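Local coordinates for protein catalase A (Saccharomyces cerevisiae, PDB 1A4E) that probably breaks down the hydrogen peroxide made by peroxisomal oxidases into water and oxygen, using a heme cofactor in a homotetrameric enzyme, at residues T261-T266 against L293-K298. Numbering follows the deposited sequence.
Sequences TVYIQT and LRRVGK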
loop_
_atom_site.group_PDB
_atom_site.type_symbol
_atom_site.label_atom_id
_atom_site.label_comp_id
_atom_site.label_asym_id
_atom_site.label_seq_id
_atom_site.Cartn_x
_atom_site.Cartn_y
_atom_site.Cartn_z
ATOM N N THR B 261 38.457 3.959 -12.800
ATOM C CA THR B 261 38.770 5.207 -13.481
ATOM C C THR B 261 37.634 5.458 -14.467
ATOM O O THR B 261 37.224 4.568 -15.207
ATOM C CB THR B 261 40.110 5.084 -14.220
ATOM O OG1 THR B 261 41.086 4.758 -13.247
ATOM C CG2 THR B 261 40.533 6.366 -14.894
ATOM N N VAL B 262 37.095 6.676 -14.456
ATOM C CA VAL B 262 36.000 7.074 -15.320
ATOM C C VAL B 262 36.530 7.773 -16.569
ATOM O O VAL B 262 37.337 8.697 -16.500
ATOM C CB VAL B 262 35.053 8.009 -14.523
ATOM C CG1 VAL B 262 33.851 8.393 -15.370
ATOM C CG2 VAL B 262 34.569 7.306 -13.271
ATOM N N TYR B 263 36.060 7.337 -17.734
ATOM C CA TYR B 263 36.426 7.901 -19.025
ATOM C C TYR B 263 35.161 8.179 -19.811
ATOM O O TYR B 263 34.104 7.640 -19.490
ATOM C CB TYR B 263 37.235 6.956 -19.908
ATOM C CG TYR B 263 38.545 6.450 -19.342
ATOM C CD1 TYR B 263 38.569 5.269 -18.590
ATOM C CD2 TYR B 263 39.723 7.157 -19.587
ATOM C CE1 TYR B 263 39.777 4.800 -18.074
ATOM C CE2 TYR B 263 40.934 6.691 -19.072
ATOM C CZ TYR B 263 40.947 5.519 -18.315
ATOM O OH TYR B 263 42.137 5.074 -17.786
ATOM N N ILE B 264 35.248 9.030 -20.839
ATOM C CA ILE B 264 34.135 9.255 -21.743
ATOM C C ILE B 264 34.611 9.243 -23.194
ATOM O O ILE B 264 35.785 9.456 -23.499
ATOM C CB ILE B 264 33.414 10.621 -21.500
ATOM C CG1 ILE B 264 34.381 11.795 -21.621
ATOM C CG2 ILE B 264 32.729 10.571 -20.135
ATOM C CD1 ILE B 264 33.680 13.164 -21.595
ATOM N N GLN B 265 33.673 8.945 -24.097
ATOM C CA GLN B 265 33.867 9.063 -25.531
ATOM C C GLN B 265 32.917 10.172 -25.937
ATOM O O GLN B 265 31.741 10.159 -25.567
ATOM C CB GLN B 265 33.451 7.825 -26.285
ATOM C CG GLN B 265 34.377 6.641 -26.158
ATOM C CD GLN B 265 33.773 5.430 -26.844
ATOM O OE1 GLN B 265 32.720 4.964 -26.423
ATOM N NE2 GLN B 265 34.371 4.892 -27.912
ATOM N N THR B 266 33.419 11.182 -26.646
ATOM C CA THR B 266 32.567 12.249 -27.120
ATOM C C THR B 266 32.451 12.214 -28.633
ATOM O O THR B 266 33.249 11.593 -29.336
ATOM C CB THR B 266 33.102 13.610 -26.664
ATOM O OG1 THR B 266 34.451 13.723 -27.079
ATOM C CG2 THR B 266 32.993 13.761 -25.168
ATOM N N LEU B 293 39.134 7.100 -25.442
ATOM C CA LEU B 293 38.677 7.329 -24.083
ATOM C C LEU B 293 39.403 8.526 -23.494
ATOM O O LEU B 293 40.626 8.565 -23.452
ATOM C CB LEU B 293 38.931 6.097 -23.214
ATOM C CG LEU B 293 38.261 4.781 -23.599
ATOM C CD1 LEU B 293 38.457 3.772 -22.484
ATOM C CD2 LEU B 293 36.783 4.991 -23.822
ATOM N N ARG B 294 38.629 9.543 -23.130
ATOM C CA ARG B 294 39.157 10.739 -22.498
ATOM C C ARG B 294 38.947 10.589 -20.997
ATOM O O ARG B 294 37.849 10.214 -20.577
ATOM C CB ARG B 294 38.406 11.929 -23.056
ATOM C CG ARG B 294 38.828 13.234 -22.421
ATOM C CD ARG B 294 38.154 14.411 -23.081
ATOM N NE ARG B 294 38.489 15.595 -22.317
ATOM C CZ ARG B 294 38.124 16.804 -22.715
ATOM N NH1 ARG B 294 37.441 17.001 -23.835
ATOM N NH2 ARG B 294 38.445 17.851 -21.969
ATOM N N ARG B 295 39.947 10.859 -20.151
ATOM C CA ARG B 295 39.800 10.638 -18.718
ATOM C C ARG B 295 39.104 11.763 -17.958
ATOM O O ARG B 295 39.287 12.945 -18.231
ATOM C CB ARG B 295 41.187 10.365 -18.131
ATOM C CG ARG B 295 41.187 9.872 -16.681
ATOM C CD ARG B 295 42.492 9.216 -16.256
ATOM N NE ARG B 295 43.644 9.917 -16.796
ATOM C CZ ARG B 295 44.377 10.764 -16.086
ATOM N NH1 ARG B 295 44.118 11.034 -14.811
ATOM N NH2 ARG B 295 45.365 11.398 -16.694
ATOM N N VAL B 296 38.259 11.369 -16.994
ATOM C CA VAL B 296 37.480 12.297 -16.194
ATOM C C VAL B 296 37.887 12.266 -14.726
ATOM O O VAL B 296 38.246 13.306 -14.171
ATOM C CB VAL B 296 35.978 11.971 -16.305
ATOM C CG1 VAL B 296 35.174 13.034 -15.556
ATOM C CG2 VAL B 296 35.547 11.940 -17.759
ATOM N N GLY B 297 37.822 11.100 -14.072
ATOM C CA GLY B 297 38.139 11.027 -12.656
ATOM C C GLY B 297 38.108 9.630 -12.074
ATOM O O GLY B 297 38.297 8.660 -12.795
ATOM N N LYS B 298 37.863 9.505 -10.763
ATOM C CA LYS B 298 37.894 8.216 -10.069
ATOM C C LYS B 298 36.681 7.971 -9.193
ATOM O O LYS B 298 36.125 8.910 -8.628
ATOM C CB LYS B 298 39.061 8.071 -9.098
ATOM C CG LYS B 298 40.429 8.520 -9.545
ATOM C CD LYS B 298 41.489 7.465 -9.235
ATOM C CE LYS B 298 41.282 6.208 -10.083
ATOM N NZ LYS B 298 42.535 5.501 -10.265
#
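V262 faces both V296 and G297, the signature of a classic beta bulge in this antiparallel pair from the beta-barrel of the catalase fold. V262 O accepts V296 N at 2.9 Å and, weakly, G297 N at 3.5 Å, while V262 N gives a nearly straight bond (173°) to G297 O. Beyond the bulge, I264 and R294 form a regular hydrogen-bonded pair: R294 N to I264 O and I264 N to R294 O both measure 2.9 Å. Next to it the Y263 ring has L293 CD1 over one face and R294 O at its edge; Y263 CE2 also reaches R295 CB at 3.8 Å. Y263 CG stands anti to its carbonyl carbon (chi1 -59°), which carries the ring between L293 and the R295 chain. With Y263 cut back to an alanine, L293 CD1 and the R295 methylenes would probably lose the ring that separates them. On the face of V262 and I264, I264 CG2 meets V296 CG2 at 3.9 Å, and F66 of strand 59-68 touches V262 and V296. Strand 212-221 pairs with the other edge of 261-266. D222, just past that strand, takes a salt bridge from K298 NZ and is hydrogen-bonded to T261 OG1, so both polar ends share one carboxylate; between them runs a weak bond, K298 NZ to T261 OG1 at 3.4 Å.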